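Local coordinates for uncharacterized ATP-binding protein MJECL15 (Methanocaldococcus jannaschii, PDB 3H92) that is of unknown function but probably binds ATP elsewhere in the full-length protein, this fragment being a small C-terminal domain probably related to helix-turn-helix folds, at residues I31-D34 / E35-A39. Sequence-based numbering, arbitrary orientation.
Sequences INYD and EVLEA
Glu35 extends its side chain back across that of Asn32, the N-cap residue of helix 33-45: its OE1 lies 3.1 Å from CB of Asn32, and the two side chains cross at about a right angle. CG stands beside the backbone N (chi1 -77°) and the chain then runs extended, which carries the carboxylate back toward the helix start. The N of Glu35 makes a weak bond to Asn32 O, at 3.3 Å. Replacing Glu35 by an alanine would probably uncover the flank of Asn32 and leave Lys55 and Ile58, which it also touches, with less to pack against. Val36 N lies 3.0 Å from the carbonyl O of Asn32 at a nearly straight 164°, the donor in the carbonyl plane; this is the first i to i+4 bond of the helix. Its CG2 presses on CG2 of Ile31 at 3.3 Å, tighter than usual for two methyls, and the pair lies against Val24 of helix 8-27, Ile31 also reaching Phe61 of helix 56-64. Leu37 N bonds to Tyr33 O at 2.8 Å, while its CD1 meets CE1 of Tyr33 at 3.7 Å, approaching the ring obliquely. CG of Tyr33 is anti to the backbone N (chi1 -180°), which sets CE1 of the ring beside the Leu37 side chain, one turn on. Glu38 N reaches Asp34 O at 3.1 Å from above the carbonyl plane, and its OE2 forms a salt bridge with Lys41. The N-cap carbonyl is thus gripped by one good bond and one weak, apolar packing seats the helix start, and Asp34 and Glu38 stay exposed.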
loop_
_atom_site.group_PDB
_atom_site.type_symbol
_atom_site.label_atom_id
_atom_site.label_comp_id
_atom_site.label_asym_id
_atom_site.label_seq_id
_atom_site.Cartn_x
_atom_site.Cartn_y
_atom_site.Cartn_z
ATOM N N ILE A 31 9.865 -8.065 -5.495
ATOM C CA ILE A 31 8.499 -7.540 -5.509
ATOM C C ILE A 31 8.187 -7.040 -6.905
ATOM O O ILE A 31 8.892 -6.175 -7.417
ATOM C CB ILE A 31 8.344 -6.367 -4.520
ATOM C CG1 ILE A 31 9.088 -6.620 -3.209
ATOM C CG2 ILE A 31 6.912 -6.143 -4.186
ATOM C CD1 ILE A 31 8.324 -7.455 -2.231
ATOM N N ASN A 32 7.138 -7.584 -7.530
ATOM C CA ASN A 32 6.698 -7.061 -8.801
ATOM C C ASN A 32 5.931 -5.796 -8.535
ATOM O O ASN A 32 4.912 -5.786 -7.856
ATOM C CB ASN A 32 5.815 -8.024 -9.658
ATOM C CG ASN A 32 5.294 -7.335 -10.995
ATOM O OD1 ASN A 32 6.092 -6.818 -11.797
ATOM N ND2 ASN A 32 3.962 -7.331 -11.213
ATOM N N TYR A 33 6.475 -4.741 -9.096
ATOM C CA TYR A 33 5.812 -3.480 -9.216
ATOM C C TYR A 33 4.342 -3.519 -9.662
ATOM O O TYR A 33 3.455 -2.895 -9.068
ATOM C CB TYR A 33 6.599 -2.659 -10.215
ATOM C CG TYR A 33 6.015 -1.302 -10.433
ATOM C CD1 TYR A 33 5.006 -1.104 -11.365
ATOM C CD2 TYR A 33 6.464 -0.212 -9.700
ATOM C CE1 TYR A 33 4.470 0.172 -11.569
ATOM C CE2 TYR A 33 5.951 1.045 -9.898
ATOM C CZ TYR A 33 4.951 1.235 -10.832
ATOM O OH TYR A 33 4.431 2.494 -11.033
ATOM N N ASP A 34 4.089 -4.216 -10.742
ATOM C CA ASP A 34 2.757 -4.212 -11.328
ATOM C C ASP A 34 1.698 -4.899 -10.403
ATOM O O ASP A 34 0.524 -4.525 -10.430
ATOM C CB ASP A 34 2.816 -4.796 -12.782
ATOM C CG ASP A 34 2.962 -3.680 -13.897
ATOM O OD1 ASP A 34 2.785 -2.458 -13.567
ATOM O OD2 ASP A 34 3.189 -4.057 -15.102
ATOM N N GLU A 35 2.153 -5.851 -9.582
ATOM C CA GLU A 35 1.353 -6.549 -8.560
ATOM C C GLU A 35 1.177 -5.711 -7.318
ATOM O O GLU A 35 0.150 -5.805 -6.660
ATOM C CB GLU A 35 2.071 -7.791 -8.062
ATOM C CG GLU A 35 2.049 -9.005 -8.938
ATOM C CD GLU A 35 2.833 -10.163 -8.265
ATOM O OE1 GLU A 35 4.107 -10.064 -8.154
ATOM O OE2 GLU A 35 2.176 -11.168 -7.844
ATOM N N VAL A 36 2.217 -4.955 -6.961
ATOM C CA VAL A 36 2.071 -3.920 -5.952
ATOM C C VAL A 36 1.030 -2.906 -6.389
ATOM O O VAL A 36 0.149 -2.623 -5.588
ATOM C CB VAL A 36 3.423 -3.261 -5.569
ATOM C CG1 VAL A 36 3.213 -2.026 -4.691
ATOM C CG2 VAL A 36 4.295 -4.285 -4.864
ATOM N N LEU A 37 1.065 -2.419 -7.641
ATOM C CA LEU A 37 0.032 -1.446 -8.106
ATOM C C LEU A 37 -1.324 -2.038 -7.978
ATOM O O LEU A 37 -2.249 -1.368 -7.515
ATOM C CB LEU A 37 0.139 -0.978 -9.563
ATOM C CG LEU A 37 1.055 0.148 -10.038
ATOM C CD1 LEU A 37 0.772 0.460 -11.551
ATOM C CD2 LEU A 37 1.003 1.416 -9.148
ATOM N N GLU A 38 -1.469 -3.272 -8.452
ATOM C CA GLU A 38 -2.794 -3.891 -8.496
ATOM C C GLU A 38 -3.316 -4.093 -7.078
ATOM O O GLU A 38 -4.467 -3.740 -6.798
ATOM C CB GLU A 38 -2.837 -5.170 -9.336
ATOM C CG GLU A 38 -2.958 -4.901 -10.870
ATOM C CD GLU A 38 -3.936 -3.713 -11.234
ATOM O OE1 GLU A 38 -5.148 -3.812 -10.898
ATOM O OE2 GLU A 38 -3.479 -2.666 -11.814
ATOM N N ALA A 39 -2.442 -4.531 -6.174
ATOM C CA ALA A 39 -2.765 -4.563 -4.744
ATOM C C ALA A 39 -3.309 -3.223 -4.256
ATOM O O ALA A 39 -4.413 -3.155 -3.796
ATOM C CB ALA A 39 -1.572 -4.978 -3.932
#